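Local coordinates for protein SmhA (Serratia marcescens, PDB 7A27) that is one component of Smh, a tripartite alpha-pore-forming toxin, and probably takes part in forming a membrane pore with its partner proteins, at residues A88-V93 with E340-F345; M15-S20 with M298-T303. All blocks are in the same frame, centred on the assembly; numbering follows the deposited sequence.

Interaction 1. Residues A88-V93 with E340-F345; sequences ALVNAV and EKWQLF
Val90 lies over one face of the Trp342 indole, and beside this apolar pair the amides of Asn91 and Gln343 meet. The contact joins helix 48-96 to helix 325-358 in the helical bundle. Its packed part is the buried pair. Val90 CG2 sits 4.0 Å from the centroid of the Trp342 five-membered ring and only 9° off the ring normal, a CH-pi contact. The other methyl, Val90 CG1, reaches Trp342 CD1 at 3.9 Å. With CG1 anti to the backbone N of Val90 (chi1 176°), both methyls can touch this end of the indole. Trp342 NE1 is hydrogen-bonded to Leu9 O, which helps fix the ring. Phe86, Leu14, Trp305 and Tyr312 also pack on Trp342.

The looser side is partly exposed and polar. Gln343 bends at its second torsion. The side chains of Asn91 and Gln343 cross at about a right angle, and their amide planes are 53° apart. Gln343 NE2 donates to Asn91 OD1 over 3.0 Å, but the bond is bent. The donor stands above the carbonyl plane of Asn91, and the acceptor is tilted from the amide plane of Gln343. The two nitrogens, Asn91 ND2 and Gln343 NE2, lie 3.5 Å apart and are both donors. The chemistry therefore implies a division of labour: apolar packing on the indole face joins the buried side, while one poorly directed amide bond bridges the helices on the partly exposed side.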
ATOM      1  N   ALA A  88       9.641  -0.563  22.625  1.00 70.21           N
ATOM      2  CA  ALA A  88      10.538  -1.317  23.526  1.00 72.43           C
ATOM      3  C   ALA A  88      11.282  -0.341  24.441  1.00 72.31           C
ATOM      4  O   ALA A  88      11.381  -0.615  25.639  1.00 73.37           O
ATOM      5  CB  ALA A  88      11.488  -2.168  22.733  1.00 73.26           C
ATOM      6  N   LEU A  89      11.762   0.770  23.891  1.00 71.73           N
ATOM      7  CA  LEU A  89      12.513   1.798  24.660  1.00 73.82           C
ATOM      8  C   LEU A  89      11.593   2.448  25.708  1.00 74.90           C
ATOM      9  O   LEU A  89      12.061   2.688  26.832  1.00 75.47           O
ATOM     10  CB  LEU A  89      13.114   2.846  23.712  1.00 72.59           C
ATOM     11  CG  LEU A  89      14.199   2.354  22.752  1.00 72.55           C
ATOM     12  CD1 LEU A  89      14.739   3.517  21.943  1.00 71.94           C
ATOM     13  CD2 LEU A  89      15.342   1.651  23.468  1.00 74.34           C
ATOM     14  N   VAL A  90      10.329   2.707  25.374  1.00 74.36           N
ATOM     15  CA  VAL A  90       9.365   3.329  26.325  1.00 74.38           C
ATOM     16  C   VAL A  90       9.140   2.371  27.510  1.00 77.51           C
ATOM     17  O   VAL A  90       9.137   2.851  28.665  1.00 77.94           O
ATOM     18  CB  VAL A  90       8.083   3.763  25.603  1.00 72.63           C
ATOM     19  CG1 VAL A  90       7.054   4.308  26.579  1.00 73.51           C
ATOM     20  CG2 VAL A  90       8.405   4.817  24.546  1.00 70.68           C
ATOM     21  N   ASN A  91       9.014   1.064  27.266  1.00 79.33           N
ATOM     22  CA  ASN A  91       8.904   0.043  28.347  1.00 82.12           C
ATOM     23  C   ASN A  91      10.059   0.193  29.349  1.00 81.41           C
ATOM     24  O   ASN A  91       9.822   0.074  30.569  1.00 82.39           O
ATOM     25  CB  ASN A  91       8.988  -1.394  27.836  1.00 84.55           C
ATOM     26  CG  ASN A  91       7.666  -1.935  27.370  1.00 85.68           C
ATOM     27  OD1 ASN A  91       6.741  -1.163  27.057  1.00 85.48           O
ATOM     28  ND2 ASN A  91       7.613  -3.255  27.315  1.00 87.17           N
ATOM     29  N   ALA A  92      11.266   0.395  28.837  1.00 78.69           N
ATOM     30  CA  ALA A  92      12.482   0.558  29.650  1.00 80.81           C
ATOM     31  C   ALA A  92      12.287   1.714  30.633  1.00 80.48           C
ATOM     32  O   ALA A  92      12.653   1.547  31.823  1.00 79.97           O
ATOM     33  CB  ALA A  92      13.656   0.805  28.747  1.00 81.27           C
ATOM     34  N   VAL A  93      11.743   2.839  30.144  1.00 78.99           N
ATOM     35  CA  VAL A  93      11.464   4.049  30.975  1.00 79.34           C
ATOM     36  C   VAL A  93      10.475   3.641  32.066  1.00 81.21           C
ATOM     37  O   VAL A  93      10.642   4.059  33.233  1.00 80.28           O
ATOM     38  CB  VAL A  93      10.912   5.229  30.156  1.00 77.08           C
ATOM     39  CG1 VAL A  93      10.661   6.436  31.036  1.00 77.50           C
ATOM     40  CG2 VAL A  93      11.836   5.625  29.023  1.00 76.77           C
ATOM     41  N   GLU A 340       1.451   1.625  27.854  1.00 77.36           N
ATOM     42  CA  GLU A 340       0.306   0.790  27.388  1.00 78.62           C
ATOM     43  C   GLU A 340      -0.039   1.196  25.954  1.00 74.64           C
ATOM     44  O   GLU A 340      -0.305   0.298  25.144  1.00 74.23           O
ATOM     45  CB  GLU A 340      -0.925   0.925  28.291  1.00 81.94           C
ATOM     46  CG  GLU A 340      -0.739   0.266  29.657  1.00 87.41           C
ATOM     47  CD  GLU A 340      -1.814   0.497  30.721  1.00 91.68           C
ATOM     48  OE1 GLU A 340      -1.458   0.456  31.947  1.00 93.24           O
ATOM     49  OE2 GLU A 340      -3.014   0.700  30.344  1.00 92.22           O
ATOM     50  N   LYS A 341      -0.054   2.501  25.676  1.00 72.30           N
ATOM     51  CA  LYS A 341      -0.382   3.061  24.336  1.00 71.29           C
ATOM     52  C   LYS A 341       0.637   2.547  23.315  1.00 70.66           C
ATOM     53  O   LYS A 341       0.210   2.142  22.223  1.00 69.21           O
ATOM     54  CB  LYS A 341      -0.395   4.592  24.315  1.00 70.72           C
ATOM     55  CG  LYS A 341      -1.511   5.239  25.117  1.00 72.88           C
ATOM     56  CD  LYS A 341      -1.416   6.747  25.183  1.00 73.03           C
ATOM     57  CE  LYS A 341      -2.389   7.364  26.167  1.00 75.85           C
ATOM     58  NZ  LYS A 341      -2.139   8.818  26.343  1.00 76.38           N
ATOM     59  N   TRP A 342       1.931   2.550  23.664  1.00 70.49           N
ATOM     60  CA  TRP A 342       3.009   2.077  22.762  1.00 69.34           C
ATOM     61  C   TRP A 342       2.923   0.552  22.590  1.00 72.87           C
ATOM     62  O   TRP A 342       3.179   0.094  21.452  1.00 73.80           O
ATOM     63  CB  TRP A 342       4.381   2.547  23.239  1.00 67.86           C
ATOM     64  CG  TRP A 342       4.672   3.985  22.935  1.00 65.40           C
ATOM     65  CD1 TRP A 342       4.519   5.061  23.762  1.00 65.85           C
ATOM     66  CD2 TRP A 342       5.178   4.516  21.703  1.00 62.62           C
ATOM     67  NE1 TRP A 342       4.886   6.216  23.130  1.00 62.99           N
ATOM     68  CE2 TRP A 342       5.293   5.912  21.866  1.00 61.84           C
ATOM     69  CE3 TRP A 342       5.531   3.953  20.477  1.00 62.31           C
ATOM     70  CZ2 TRP A 342       5.746   6.746  20.849  1.00 61.10           C
ATOM     71  CZ3 TRP A 342       5.980   4.779  19.471  1.00 61.19           C
ATOM     72  CH2 TRP A 342       6.094   6.154  19.658  1.00 60.53           C
ATOM     73  N   GLN A 343       2.550  -0.205  23.633  1.00 75.92           N
ATOM     74  CA  GLN A 343       2.410  -1.684  23.530  1.00 79.21           C
ATOM     75  C   GLN A 343       1.293  -2.030  22.546  1.00 79.17           C
ATOM     76  O   GLN A 343       1.503  -2.950  21.728  1.00 78.69           O
ATOM     77  CB  GLN A 343       2.186  -2.346  24.894  1.00 82.52           C
ATOM     78  CG  GLN A 343       3.495  -2.485  25.652  1.00 85.96           C
ATOM     79  CD  GLN A 343       4.534  -3.084  24.728  1.00 86.22           C
ATOM     80  OE1 GLN A 343       4.289  -4.138  24.141  1.00 88.35           O
ATOM     81  NE2 GLN A 343       5.672  -2.406  24.561  1.00 84.18           N
ATOM     82  N   LEU A 344       0.172  -1.313  22.622  1.00 79.16           N
ATOM     83  CA  LEU A 344      -0.993  -1.547  21.747  1.00 79.16           C
ATOM     84  C   LEU A 344      -0.538  -1.294  20.303  1.00 76.42           C
ATOM     85  O   LEU A 344      -0.832  -2.135  19.412  1.00 76.49           O
ATOM     86  CB  LEU A 344      -2.122  -0.600  22.166  1.00 81.86           C
ATOM     87  CG  LEU A 344      -3.547  -1.090  21.894  1.00 85.23           C
ATOM     88  CD1 LEU A 344      -4.117  -1.728  23.164  1.00 86.72           C
ATOM     89  CD2 LEU A 344      -4.456   0.044  21.372  1.00 84.33           C
ATOM     90  N   PHE A 345       0.188  -0.189  20.098  1.00 73.79           N
ATOM     91  CA  PHE A 345       0.760   0.223  18.789  1.00 70.79           C
ATOM     92  C   PHE A 345       1.701  -0.883  18.310  1.00 71.55           C
ATOM     93  O   PHE A 345       1.527  -1.331  17.170  1.00 72.14           O
ATOM     94  CB  PHE A 345       1.420   1.603  18.895  1.00 67.64           C
ATOM     95  CG  PHE A 345       2.099   2.118  17.647  1.00 64.44           C
ATOM     96  CD1 PHE A 345       1.644   1.788  16.379  1.00 63.19           C
ATOM     97  CD2 PHE A 345       3.179   2.977  17.744  1.00 62.68           C
ATOM     98  CE1 PHE A 345       2.277   2.279  15.248  1.00 61.09           C
ATOM     99  CE2 PHE A 345       3.800   3.467  16.611  1.00 61.51           C
ATOM    100  CZ  PHE A 345       3.338   3.131  15.370  1.00 60.11           C
TER

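Interaction 2. Residues M15-S20 with M298-T303; sequences MAMHIS and MALLPT
The junction between helix 272-299 and helix 301-321 of the alpha-helical bundle packs here against helix 14-37. Leu300 lies near this junction, and Met17 reaches across to it. Met17 CG is anti to the backbone N (chi1 -165°), and the chain then bends at chi2 and chi3. The sulfur comes to the backbone of Leu300, with Met17 SD 3.7 Å from Leu300 O. The same sulfur meets the Leu300 side chain, with Met17 SD 3.8 Å from Leu300 CB. The Met17 chain crosses Leu300 at about a right angle, and its methyl meets the same side chain, with Met17 CE 3.9 Å from Leu300 CB. Leu300 is on the exposed margin of the contact.

Leu301 serves the buried side. Its CD1 is 4.4 Å from Met17 CG, a loose apolar approach, and it comes closer to the imidazole of His18. No hydrogen bond crosses between the two segments, so packing alone joins them directly. The imidazole is held by its own helix, since His18 ND1 is hydrogen-bonded to Leu14 O. Tyr80 meets this ring edge-to-face, bringing helix 48-96 to the same core. Leu79 of that helix packs on Leu301, as does Ile21 of helix 14-37. The side chains of His18 and Leu301 cross at about a right angle, with His18 CE1 3.8 Å from Leu301 CD1.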
ATOM      1  N   MET A  15      -0.155   5.275  15.162  1.00 69.01           N
ATOM      2  CA  MET A  15      -0.834   3.963  15.007  1.00 69.33           C
ATOM      3  C   MET A  15      -1.733   4.022  13.773  1.00 68.83           C
ATOM      4  O   MET A  15      -1.551   3.188  12.877  1.00 68.28           O
ATOM      5  CB  MET A  15      -1.646   3.574  16.243  1.00 70.39           C
ATOM      6  CG  MET A  15      -2.197   2.168  16.146  1.00 71.73           C
ATOM      7  SD  MET A  15      -2.876   1.528  17.691  1.00 75.06           S
ATOM      8  CE  MET A  15      -3.928   0.215  17.074  1.00 76.66           C
ATOM      9  N   ALA A  16      -2.629   5.006  13.725  1.00 69.50           N
ATOM     10  CA  ALA A  16      -3.581   5.207  12.614  1.00 70.40           C
ATOM     11  C   ALA A  16      -2.808   5.488  11.317  1.00 70.46           C
ATOM     12  O   ALA A  16      -3.145   4.935  10.270  1.00 70.22           O
ATOM     13  CB  ALA A  16      -4.520   6.334  12.949  1.00 71.22           C
ATOM     14  N   MET A  17      -1.798   6.339  11.389  1.00 70.79           N
ATOM     15  CA  MET A  17      -0.996   6.756  10.222  1.00 71.49           C
ATOM     16  C   MET A  17      -0.351   5.527   9.588  1.00 70.20           C
ATOM     17  O   MET A  17      -0.364   5.469   8.364  1.00 72.70           O
ATOM     18  CB  MET A  17       0.065   7.784  10.617  1.00 73.50           C
ATOM     19  CG  MET A  17       0.670   8.505   9.433  1.00 74.94           C
ATOM     20  SD  MET A  17       1.047  10.175   9.845  1.00 80.80           S
ATOM     21  CE  MET A  17      -0.613  10.857   9.813  1.00 82.10           C
ATOM     22  N   HIS A  18       0.160   4.575  10.379  1.00 67.12           N
ATOM     23  CA  HIS A  18       0.793   3.325   9.874  1.00 65.33           C
ATOM     24  C   HIS A  18      -0.287   2.432   9.254  1.00 64.79           C
ATOM     25  O   HIS A  18      -0.023   1.846   8.191  1.00 66.70           O
ATOM     26  CB  HIS A  18       1.596   2.598  10.963  1.00 66.17           C
ATOM     27  CG  HIS A  18       2.994   3.088  11.162  1.00 65.75           C
ATOM     28  ND1 HIS A  18       3.317   4.059  12.063  1.00 64.75           N
ATOM     29  CD2 HIS A  18       4.166   2.734  10.583  1.00 66.39           C
ATOM     30  CE1 HIS A  18       4.626   4.273  12.032  1.00 65.92           C
ATOM     31  NE2 HIS A  18       5.177   3.460  11.155  1.00 65.31           N
ATOM     32  N   ILE A  19      -1.460   2.346   9.871  1.00 63.40           N
ATOM     33  CA  ILE A  19      -2.614   1.562   9.343  1.00 63.18           C
ATOM     34  C   ILE A  19      -3.035   2.132   7.970  1.00 64.27           C
ATOM     35  O   ILE A  19      -3.220   1.340   7.044  1.00 62.44           O
ATOM     36  CB  ILE A  19      -3.750   1.533  10.390  1.00 61.20           C
ATOM     37  CG1 ILE A  19      -3.324   0.723  11.620  1.00 61.56           C
ATOM     38  CG2 ILE A  19      -5.049   1.027   9.789  1.00 61.50           C
ATOM     39  CD1 ILE A  19      -4.308   0.743  12.767  1.00 63.01           C
ATOM     40  N   SER A  20      -3.135   3.455   7.808  1.00 66.31           N
ATOM     41  CA  SER A  20      -3.557   4.057   6.521  1.00 69.03           C
ATOM     42  C   SER A  20      -2.473   3.802   5.465  1.00 70.07           C
ATOM     43  O   SER A  20      -2.837   3.747   4.264  1.00 71.56           O
ATOM     44  CB  SER A  20      -3.920   5.522   6.626  1.00 70.96           C
ATOM     45  OG  SER A  20      -2.758   6.338   6.679  1.00 72.69           O
ATOM     46  N   MET A 298       2.455   8.416   3.157  1.00 68.00           N
ATOM     47  CA  MET A 298       3.857   8.376   3.641  1.00 67.11           C
ATOM     48  C   MET A 298       4.384   9.801   3.825  1.00 66.06           C
ATOM     49  O   MET A 298       5.266   9.984   4.671  1.00 66.23           O
ATOM     50  CB  MET A 298       4.715   7.651   2.612  1.00 67.30           C
ATOM     51  CG  MET A 298       6.133   7.367   3.064  1.00 69.29           C
ATOM     52  SD  MET A 298       6.375   6.335   4.506  1.00 67.85           S
ATOM     53  CE  MET A 298       5.050   5.193   4.179  1.00 69.02           C
ATOM     54  N   ALA A 299       3.854  10.784   3.099  1.00 64.56           N
ATOM     55  CA  ALA A 299       4.296  12.196   3.166  1.00 65.17           C
ATOM     56  C   ALA A 299       4.097  12.752   4.584  1.00 66.38           C
ATOM     57  O   ALA A 299       4.895  13.594   5.014  1.00 69.82           O
ATOM     58  CB  ALA A 299       3.531  13.024   2.181  1.00 64.80           C
ATOM     59  N   LEU A 300       3.105  12.273   5.317  1.00 66.08           N
ATOM     60  CA  LEU A 300       2.742  12.809   6.654  1.00 67.54           C
ATOM     61  C   LEU A 300       3.546  12.118   7.771  1.00 66.61           C
ATOM     62  O   LEU A 300       3.557  12.660   8.903  1.00 67.59           O
ATOM     63  CB  LEU A 300       1.239  12.631   6.899  1.00 68.24           C
ATOM     64  CG  LEU A 300       0.256  13.004   5.786  1.00 68.41           C
ATOM     65  CD1 LEU A 300      -1.136  12.520   6.174  1.00 68.62           C
ATOM     66  CD2 LEU A 300       0.264  14.499   5.476  1.00 68.19           C
ATOM     67  N   LEU A 301       4.211  10.992   7.490  1.00 64.01           N
ATOM     68  CA  LEU A 301       4.884  10.164   8.530  1.00 63.79           C
ATOM     69  C   LEU A 301       6.076  10.903   9.153  1.00 65.17           C
ATOM     70  O   LEU A 301       6.194  10.907  10.378  1.00 66.14           O
ATOM     71  CB  LEU A 301       5.298   8.823   7.930  1.00 61.99           C
ATOM     72  CG  LEU A 301       5.873   7.815   8.926  1.00 61.46           C
ATOM     73  CD1 LEU A 301       4.898   7.492  10.036  1.00 61.20           C
ATOM     74  CD2 LEU A 301       6.272   6.545   8.222  1.00 61.39           C
ATOM     75  N   PRO A 302       7.001  11.519   8.377  1.00 63.90           N
ATOM     76  CA  PRO A 302       8.125  12.241   8.963  1.00 64.98           C
ATOM     77  C   PRO A 302       7.648  13.297   9.981  1.00 67.16           C
ATOM     78  O   PRO A 302       8.147  13.340  11.084  1.00 67.42           O
ATOM     79  CB  PRO A 302       8.789  12.889   7.734  1.00 65.70           C
ATOM     80  CG  PRO A 302       8.427  11.995   6.582  1.00 64.71           C
ATOM     81  CD  PRO A 302       7.019  11.566   6.915  1.00 63.60           C
ATOM     82  N   THR A 303       6.669  14.118   9.595  1.00 67.52           N
ATOM     83  CA  THR A 303       6.041  15.140  10.464  1.00 67.87           C
ATOM     84  C   THR A 303       5.564  14.482  11.764  1.00 66.73           C
ATOM     85  O   THR A 303       5.847  15.037  12.830  1.00 66.95           O
ATOM     86  CB  THR A 303       4.890  15.831   9.724  1.00 68.88           C
ATOM     87  OG1 THR A 303       5.457  16.308   8.503  1.00 69.93           O
ATOM     88  CG2 THR A 303       4.216  16.923  10.532  1.00 69.25           C
TER

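Overall arrangement
From the N terminus, helix 14-37 supplies the first half of interaction 2, and helix 48-96 then supplies the first half of interaction 1. The chain next runs through helix 104-155, helix 160-188 and the two-stranded antiparallel sheet. At 298-303 it returns to helix 14-37 and closes the loop of interaction 2. After helix 301-321, residues 340-345 close interaction 1. The two loops therefore cross and are not nested. Their centres are about 18 Å apart, yet they touch: Phe345 CZ is 3.4 Å from His18 ND1. Together they tie both N-terminal helices to the last three helices of the fold.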